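Local coordinates for protein SAHS4 (Ramazzottius varieornatus, PDB 5Z4G) that is of uncertain function but is thought to act as a secreted, heat-soluble molecular shield that protects against desiccation, and binds zinc, at residues Trp38-Asn46 and Phe145-Lys153; Asp102-Cys110 and Thr119-Asn127. One frame throughout, in Å; residues are numbered along the deposited sequence.

Contact 1. Residues Trp38-Asn46 and Phe145-Lys153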
loop_
_atom_site.group_PDB
_atom_site.type_symbol
_atom_site.label_atom_id
_atom_site.label_comp_id
_atom_site.label_asym_id
_atom_site.label_seq_id
_atom_site.Cartn_x
_atom_site.Cartn_y
_atom_site.Cartn_z
ATOM N N TRP A 38 10.250 2.417 -11.240
ATOM C CA TRP A 38 8.880 2.391 -11.762
ATOM C C TRP A 38 8.747 1.855 -13.183
ATOM O O TRP A 38 7.855 1.041 -13.442
ATOM C CB TRP A 38 8.231 3.775 -11.662
ATOM C CG TRP A 38 6.764 3.824 -12.020
ATOM C CD1 TRP A 38 6.195 4.561 -13.017
ATOM C CD2 TRP A 38 5.687 3.120 -11.375
ATOM N NE1 TRP A 38 4.832 4.370 -13.032
ATOM C CE2 TRP A 38 4.492 3.495 -12.035
ATOM C CE3 TRP A 38 5.614 2.211 -10.301
ATOM C CZ2 TRP A 38 3.233 2.986 -11.666
ATOM C CZ3 TRP A 38 4.359 1.702 -9.931
ATOM C CH2 TRP A 38 3.186 2.099 -10.613
ATOM N N GLU A 39 9.626 2.305 -14.088
ATOM C CA GLU A 39 9.584 1.879 -15.491
ATOM C C GLU A 39 9.688 0.359 -15.608
ATOM O O GLU A 39 8.859 -0.264 -16.273
ATOM C CB GLU A 39 10.659 2.569 -16.346
ATOM C CG GLU A 39 10.361 2.509 -17.843
ATOM C CD GLU A 39 11.558 2.810 -18.735
ATOM O OE1 GLU A 39 11.376 3.542 -19.726
ATOM O OE2 GLU A 39 12.673 2.311 -18.470
ATOM N N ALA A 40 10.685 -0.218 -14.937
ATOM C CA ALA A 40 10.896 -1.670 -14.922
ATOM C C ALA A 40 9.728 -2.435 -14.282
ATOM O O ALA A 40 9.348 -3.499 -14.782
ATOM C CB ALA A 40 12.211 -2.018 -14.229
ATOM N N PHE A 41 9.168 -1.885 -13.196
ATOM C CA PHE A 41 8.024 -2.494 -12.502
ATOM C C PHE A 41 6.764 -2.507 -13.358
ATOM O O PHE A 41 6.075 -3.522 -13.420
ATOM C CB PHE A 41 7.748 -1.828 -11.141
ATOM C CG PHE A 41 6.622 -2.475 -10.364
ATOM C CD1 PHE A 41 6.863 -3.594 -9.564
ATOM C CD2 PHE A 41 5.316 -1.978 -10.443
ATOM C CE1 PHE A 41 5.828 -4.204 -8.854
ATOM C CE2 PHE A 41 4.277 -2.581 -9.737
ATOM C CZ PHE A 41 4.531 -3.698 -8.941
ATOM N N VAL A 42 6.466 -1.373 -13.997
ATOM C CA VAL A 42 5.333 -1.258 -14.915
ATOM C C VAL A 42 5.378 -2.361 -15.988
ATOM O O VAL A 42 4.370 -3.029 -16.239
ATOM C CB VAL A 42 5.253 0.174 -15.519
ATOM C CG1 VAL A 42 4.432 0.218 -16.799
ATOM C CG2 VAL A 42 4.676 1.142 -14.498
ATOM N N LYS A 43 6.561 -2.568 -16.572
ATOM C CA LYS A 43 6.760 -3.550 -17.645
ATOM C C LYS A 43 6.612 -4.989 -17.133
ATOM O O LYS A 43 5.830 -5.767 -17.683
ATOM C CB LYS A 43 8.122 -3.342 -18.329
ATOM C CG LYS A 43 8.360 -4.214 -19.558
ATOM C CD LYS A 43 9.818 -4.195 -19.990
ATOM C CE LYS A 43 10.093 -5.238 -21.068
ATOM N NZ LYS A 43 11.526 -5.273 -21.469
ATOM N N ALA A 44 7.351 -5.322 -16.077
ATOM C CA ALA A 44 7.359 -6.678 -15.529
ATOM C C ALA A 44 6.054 -7.094 -14.845
ATOM O O ALA A 44 5.619 -8.243 -14.988
ATOM C CB ALA A 44 8.530 -6.853 -14.587
ATOM N N ALA A 45 5.436 -6.164 -14.116
ATOM C CA ALA A 45 4.197 -6.446 -13.381
ATOM C C ALA A 45 2.952 -6.203 -14.234
ATOM O O ALA A 45 1.820 -6.387 -13.762
ATOM C CB ALA A 45 4.141 -5.648 -12.081
ATOM N N ASN A 46 3.180 -5.805 -15.491
ATOM C CA ASN A 46 2.132 -5.571 -16.483
ATOM C C ASN A 46 1.068 -4.611 -15.961
ATOM O O ASN A 46 -0.129 -4.916 -15.968
ATOM C CB ASN A 46 1.532 -6.899 -16.979
ATOM C CG ASN A 46 2.583 -7.849 -17.520
ATOM O OD1 ASN A 46 2.772 -8.947 -16.995
ATOM N ND2 ASN A 46 3.285 -7.425 -18.568
ATOM N N PHE A 145 7.500 -2.631 -3.140
ATOM C CA PHE A 145 6.563 -3.577 -3.747
ATOM C C PHE A 145 7.255 -4.425 -4.797
ATOM O O PHE A 145 7.977 -3.897 -5.649
ATOM C CB PHE A 145 5.317 -2.874 -4.320
ATOM C CG PHE A 145 5.604 -1.580 -5.023
ATOM C CD1 PHE A 145 5.622 -0.373 -4.311
ATOM C CD2 PHE A 145 5.819 -1.549 -6.403
ATOM C CE1 PHE A 145 5.870 0.826 -4.959
ATOM C CE2 PHE A 145 6.072 -0.350 -7.047
ATOM C CZ PHE A 145 6.098 0.835 -6.327
ATOM N N THR A 146 7.032 -5.735 -4.722
ATOM C CA THR A 146 7.663 -6.684 -5.634
ATOM C C THR A 146 6.596 -7.529 -6.297
ATOM O O THR A 146 5.730 -8.074 -5.613
ATOM C CB THR A 146 8.674 -7.580 -4.892
ATOM O OG1 THR A 146 9.625 -6.749 -4.212
ATOM C CG2 THR A 146 9.417 -8.535 -5.864
ATOM N N SER A 147 6.674 -7.642 -7.621
ATOM C CA SER A 147 5.768 -8.497 -8.375
ATOM C C SER A 147 6.467 -8.994 -9.623
ATOM O O SER A 147 7.147 -8.215 -10.300
ATOM C CB SER A 147 4.490 -7.740 -8.749
ATOM O OG SER A 147 3.546 -8.630 -9.311
ATOM N N ASN A 148 6.308 -10.287 -9.916
ATOM C CA ASN A 148 6.937 -10.916 -11.097
ATOM C C ASN A 148 8.443 -10.652 -11.130
ATOM O O ASN A 148 9.040 -10.437 -12.203
ATOM C CB ASN A 148 6.274 -10.439 -12.404
ATOM C CG ASN A 148 4.866 -10.983 -12.597
ATOM O OD1 ASN A 148 4.433 -11.916 -11.918
ATOM N ND2 ASN A 148 4.144 -10.397 -13.544
ATOM N N GLY A 149 9.042 -10.654 -9.940
ATOM C CA GLY A 149 10.483 -10.505 -9.787
ATOM C C GLY A 149 11.067 -9.105 -9.788
ATOM O O GLY A 149 12.277 -8.956 -9.618
ATOM N N VAL A 150 10.235 -8.079 -9.982
ATOM C CA VAL A 150 10.738 -6.692 -10.014
ATOM C C VAL A 150 10.224 -5.897 -8.830
ATOM O O VAL A 150 9.050 -5.998 -8.470
ATOM C CB VAL A 150 10.467 -5.993 -11.368
ATOM C CG1 VAL A 150 10.909 -4.534 -11.357
ATOM C CG2 VAL A 150 11.234 -6.711 -12.472
ATOM N N THR A 151 11.132 -5.126 -8.239
ATOM C CA THR A 151 10.857 -4.328 -7.057
ATOM C C THR A 151 10.852 -2.841 -7.383
ATOM O O THR A 151 11.778 -2.324 -8.011
ATOM C CB THR A 151 11.895 -4.628 -5.957
ATOM O OG1 THR A 151 11.818 -6.010 -5.615
ATOM C CG2 THR A 151 11.631 -3.813 -4.710
ATOM N N GLY A 152 9.783 -2.175 -6.961
ATOM C CA GLY A 152 9.703 -0.723 -6.952
ATOM C C GLY A 152 9.673 -0.201 -5.527
ATOM O O GLY A 152 9.359 -0.937 -4.600
ATOM N N LYS A 153 10.021 1.067 -5.343
ATOM C CA LYS A 153 10.009 1.671 -4.009
ATOM C C LYS A 153 9.424 3.061 -4.101
ATOM O O LYS A 153 9.827 3.861 -4.939
ATOM C CB LYS A 153 11.419 1.728 -3.399
ATOM C CG LYS A 153 12.140 0.390 -3.296
ATOM C CD LYS A 153 13.604 0.552 -2.932
ATOM C CE LYS A 153 14.319 -0.794 -2.937
ATOM N NZ LYS A 153 15.617 -0.734 -2.204
#
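Phe41 lies with one ring face over the edge of Phe145: CD2 of Phe145 stands 3.5 Å above the Phe41 plane, over its centre, in an edge-to-face pair with planes at 77°. The Phe41 side chain leaves the helix with CG anti to the backbone N (chi1 -177°), which carries the ring across to the hairpin. Ala45 CB covers the opposite face, offset toward the rim, and Val150 O lies in the ring plane, 3.4 Å from CD1 of Phe41. Shortening Phe41 to an alanine would probably leave the edge of Phe145 without its aromatic partner and open a gap between helix and hairpin. Trp38 adds the edge of its indole, CZ3 being 3.9 Å from Phe145 CE2. One turn beyond Phe41 the packing tightens, with Val150 CG2 only 3.4 Å from Ala44 CB. The type I' turn at Ser147-Val150 supplies the polar tie: Asn148 ND2 donates to Ala44 O (3.0 Å, 170° at the hydrogen), close to the Schellman motif that ends the helix at Asn46. Ser147 OG is instead hydrogen-bonded to Glu129 O. A short helical lid resting on the last hairpin of an antiparallel barrel is consistent with the fatty-acid-binding-protein fold.

Contact 2. Residues Asp102-Cys110 and Thr119-Asn127; sequences DGVDLKYVC and TKINIPSKN
Lys107 pairs with Asn122 through its backbone: its N donates to Asn122 O and its O accepts from Asn122 N, both at 2.8 Å and nearly straight, making an antiparallel hydrogen-bonded pair. Its extended side chain crosses Pro124 at about a right angle, CE lying 4.1 Å from Pro124 CG, so aliphatic carbons do the touching. Val109 and Lys120 repeat the double backbone bond two residues on. Val104 and Leu106, next in buried surface, meet the partner segment through apolar branches. Leu106 presents its branch point to Ile121, with CG tight against CG2 of Ile121 at 3.5 Å and both leucine methyls close by on the same side. With its CG2 anti to the backbone N, Ile121 extends this methyl to Leu106, while CG1 reaches CB of Tyr108. Val104 sits where the strands part: its CG1 meets Ile123 CG2 at 3.7 Å and Lys126 NZ at 3.8 Å, the lysine chain bending at its last torsion (chi4 72°) to come beside the valine. In this widened end a water donates to Asp105 O (2.7 Å) and accepts from Ser125 N (3.0 Å), spanning a gap that direct pairing no longer closes. Asp105 OD1 is hydrogen-bonded to Ser100 OG. At the other end Thr119 OG1 is hydrogen-bonded to a tetraethylene glycol molecule, probably from crystallisation. With apolar packing round Leu106, Ile121 and Tyr108 on one face, and Lys107 and Lys120 among the side chains of the other, the hairpin's pairing rests on main-chain bonds largely independent of side-chain identity, while its diverging end relies on water and loose apolar contact.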
loop_
_atom_site.group_PDB
_atom_site.type_symbol
_atom_site.label_atom_id
_atom_site.label_comp_id
_atom_site.label_asym_id
_atom_site.label_seq_id
_atom_site.Cartn_x
_atom_site.Cartn_y
_atom_site.Cartn_z
ATOM N N ASP A 102 -12.776 -2.397 -10.621
ATOM C CA ASP A 102 -13.192 -2.591 -12.020
ATOM C C ASP A 102 -13.311 -4.081 -12.369
ATOM O O ASP A 102 -12.777 -4.539 -13.380
ATOM C CB ASP A 102 -12.250 -1.854 -12.998
ATOM C CG ASP A 102 -12.282 -0.335 -12.837
ATOM O OD1 ASP A 102 -13.328 0.224 -12.441
ATOM O OD2 ASP A 102 -11.248 0.306 -13.132
ATOM N N GLY A 103 -13.995 -4.826 -11.497
ATOM C CA GLY A 103 -14.254 -6.254 -11.690
ATOM C C GLY A 103 -13.060 -7.193 -11.606
ATOM O O GLY A 103 -13.124 -8.314 -12.115
ATOM N N VAL A 104 -11.977 -6.741 -10.977
ATOM C CA VAL A 104 -10.784 -7.569 -10.765
ATOM C C VAL A 104 -10.635 -7.794 -9.257
ATOM O O VAL A 104 -10.440 -6.833 -8.510
ATOM C CB VAL A 104 -9.500 -6.896 -11.328
ATOM C CG1 VAL A 104 -8.276 -7.768 -11.082
ATOM C CG2 VAL A 104 -9.632 -6.598 -12.820
ATOM N N ASP A 105 -10.727 -9.053 -8.824
ATOM C CA ASP A 105 -10.599 -9.421 -7.409
ATOM C C ASP A 105 -9.148 -9.541 -6.978
ATOM O O ASP A 105 -8.305 -10.087 -7.696
ATOM C CB ASP A 105 -11.323 -10.737 -7.100
ATOM C CG ASP A 105 -12.842 -10.591 -7.037
ATOM O OD1 ASP A 105 -13.382 -9.481 -7.253
ATOM O OD2 ASP A 105 -13.503 -11.615 -6.766
ATOM N N LEU A 106 -8.887 -9.037 -5.781
ATOM C CA LEU A 106 -7.577 -9.033 -5.174
ATOM C C LEU A 106 -7.754 -9.652 -3.790
ATOM O O LEU A 106 -8.600 -9.203 -3.016
ATOM C CB LEU A 106 -7.093 -7.582 -5.085
ATOM C CG LEU A 106 -5.747 -7.163 -4.506
ATOM C CD1 LEU A 106 -5.265 -5.896 -5.198
ATOM C CD2 LEU A 106 -5.821 -6.975 -2.996
ATOM N N LYS A 107 -6.978 -10.691 -3.501
ATOM C CA LYS A 107 -6.945 -11.299 -2.174
ATOM C C LYS A 107 -5.685 -10.833 -1.457
ATOM O O LYS A 107 -4.619 -10.752 -2.056
ATOM C CB LYS A 107 -6.957 -12.823 -2.273
ATOM C CG LYS A 107 -8.231 -13.400 -2.864
ATOM C CD LYS A 107 -8.182 -14.919 -2.894
ATOM C CE LYS A 107 -9.341 -15.483 -3.695
ATOM N NZ LYS A 107 -9.346 -16.971 -3.694
ATOM N N TYR A 108 -5.800 -10.508 -0.177
ATOM C CA TYR A 108 -4.621 -10.061 0.566
ATOM C C TYR A 108 -4.601 -10.524 2.018
ATOM O O TYR A 108 -5.650 -10.790 2.602
ATOM C CB TYR A 108 -4.490 -8.526 0.507
ATOM C CG TYR A 108 -5.493 -7.809 1.377
ATOM C CD1 TYR A 108 -6.771 -7.509 0.898
ATOM C CD2 TYR A 108 -5.177 -7.465 2.705
ATOM C CE1 TYR A 108 -7.701 -6.875 1.700
ATOM C CE2 TYR A 108 -6.101 -6.836 3.519
ATOM C CZ TYR A 108 -7.357 -6.540 3.011
ATOM O OH TYR A 108 -8.268 -5.911 3.814
ATOM N N VAL A 109 -3.398 -10.608 2.585
ATOM C CA VAL A 109 -3.203 -10.867 4.014
ATOM C C VAL A 109 -2.124 -9.921 4.528
ATOM O O VAL A 109 -1.052 -9.817 3.923
ATOM C CB VAL A 109 -2.763 -12.325 4.310
ATOM C CG1 VAL A 109 -2.665 -12.546 5.815
ATOM C CG2 VAL A 109 -3.724 -13.333 3.703
ATOM N N CYS A 110 -2.412 -9.242 5.635
ATOM C CA CYS A 110 -1.444 -8.358 6.290
ATOM C C CYS A 110 -0.822 -9.045 7.485
ATOM O O CYS A 110 -1.514 -9.688 8.263
ATOM C CB CYS A 110 -2.113 -7.077 6.761
ATOM S SG CYS A 110 -2.686 -6.055 5.404
ATOM N N THR A 119 2.124 -6.726 3.333
ATOM C CA THR A 119 0.867 -7.064 2.694
ATOM C C THR A 119 1.181 -8.000 1.540
ATOM O O THR A 119 1.919 -7.636 0.619
ATOM C CB THR A 119 0.107 -5.807 2.207
ATOM O OG1 THR A 119 -0.063 -4.916 3.312
ATOM C CG2 THR A 119 -1.264 -6.184 1.630
ATOM N N LYS A 120 0.633 -9.210 1.604
ATOM C CA LYS A 120 0.808 -10.194 0.541
ATOM C C LYS A 120 -0.476 -10.225 -0.260
ATOM O O LYS A 120 -1.563 -10.397 0.300
ATOM C CB LYS A 120 1.158 -11.569 1.126
ATOM C CG LYS A 120 2.522 -11.594 1.815
ATOM C CD LYS A 120 2.947 -12.980 2.265
ATOM C CE LYS A 120 4.192 -12.890 3.136
ATOM N NZ LYS A 120 4.822 -14.223 3.347
ATOM N N ILE A 121 -0.338 -10.022 -1.567
ATOM C CA ILE A 121 -1.464 -9.849 -2.473
ATOM C C ILE A 121 -1.445 -10.932 -3.557
ATOM O O ILE A 121 -0.394 -11.242 -4.111
ATOM C CB ILE A 121 -1.409 -8.451 -3.134
ATOM C CG1 ILE A 121 -1.537 -7.358 -2.065
ATOM C CG2 ILE A 121 -2.477 -8.303 -4.212
ATOM C CD1 ILE A 121 -1.113 -5.981 -2.523
ATOM N N ASN A 122 -2.615 -11.488 -3.853
ATOM C CA ASN A 122 -2.794 -12.385 -4.992
ATOM C C ASN A 122 -3.958 -11.908 -5.852
ATOM O O ASN A 122 -5.027 -11.577 -5.334
ATOM C CB ASN A 122 -3.016 -13.831 -4.518
ATOM C CG ASN A 122 -2.887 -14.858 -5.642
ATOM O OD1 ASN A 122 -2.169 -14.657 -6.629
ATOM N ND2 ASN A 122 -3.579 -15.978 -5.485
ATOM N N ILE A 123 -3.718 -11.851 -7.164
ATOM C CA ILE A 123 -4.756 -11.587 -8.160
ATOM C C ILE A 123 -4.909 -12.882 -8.970
ATOM O O ILE A 123 -4.152 -13.122 -9.930
ATOM C CB ILE A 123 -4.443 -10.367 -9.067
ATOM C CG1 ILE A 123 -4.182 -9.101 -8.228
ATOM C CG2 ILE A 123 -5.585 -10.143 -10.058
ATOM C CD1 ILE A 123 -3.583 -7.935 -8.998
ATOM N N PRO A 124 -5.862 -13.744 -8.562
ATOM C CA PRO A 124 -6.028 -15.054 -9.205
ATOM C C PRO A 124 -6.294 -14.964 -10.707
ATOM O O PRO A 124 -5.744 -15.770 -11.464
ATOM C CB PRO A 124 -7.224 -15.658 -8.463
ATOM C CG PRO A 124 -7.177 -15.021 -7.124
ATOM C CD PRO A 124 -6.758 -13.603 -7.396
ATOM N N SER A 125 -7.082 -13.972 -11.131
ATOM C CA SER A 125 -7.450 -13.811 -12.551
ATOM C C SER A 125 -6.255 -13.522 -13.470
ATOM O O SER A 125 -6.295 -13.850 -14.658
ATOM C CB SER A 125 -8.536 -12.745 -12.729
ATOM O OG SER A 125 -8.114 -11.485 -12.240
ATOM N N LYS A 126 -5.204 -12.928 -12.900
ATOM C CA LYS A 126 -3.962 -12.615 -13.617
ATOM C C LYS A 126 -2.813 -13.575 -13.286
ATOM O O LYS A 126 -1.723 -13.462 -13.863
ATOM C CB LYS A 126 -3.529 -11.175 -13.317
ATOM C CG LYS A 126 -4.393 -10.111 -13.974
ATOM C CD LYS A 126 -3.833 -8.720 -13.708
ATOM C CE LYS A 126 -4.551 -7.661 -14.533
ATOM N NZ LYS A 126 -5.941 -7.401 -14.061
ATOM N N ASN A 127 -3.059 -14.510 -12.361
ATOM C CA ASN A 127 -2.038 -15.426 -11.827
ATOM C C ASN A 127 -0.796 -14.656 -11.340
ATOM O O ASN A 127 0.348 -15.029 -11.626
ATOM C CB ASN A 127 -1.680 -16.526 -12.846
ATOM C CG ASN A 127 -0.861 -17.651 -12.235
ATOM O OD1 ASN A 127 -1.055 -18.020 -11.075
ATOM N ND2 ASN A 127 0.063 -18.202 -13.020
HETATM O O HOH W 1 -8.699 -11.963 -9.614
#

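Overall arrangement
Contact 1 is partly buried and joins a helix to the hairpin of strands 140-147 and 150-159, whereas contact 2 is a surface contact between two neighbouring strands, 104-113 and 116-123. Both reach the same antiparallel sheet, with strand 128-137 lying between the two hairpins in the strand order; their centres are about 16 Å apart and they do not touch. Their chemistry follows their places. Aromatic packing dominates where the helix covers the sheet, with a single side-chain hydrogen bond across; regular backbone bonds dominate between the paired strands. Contact 1 also joins residues far apart in sequence, while the segments of contact 2 are close together along the chain.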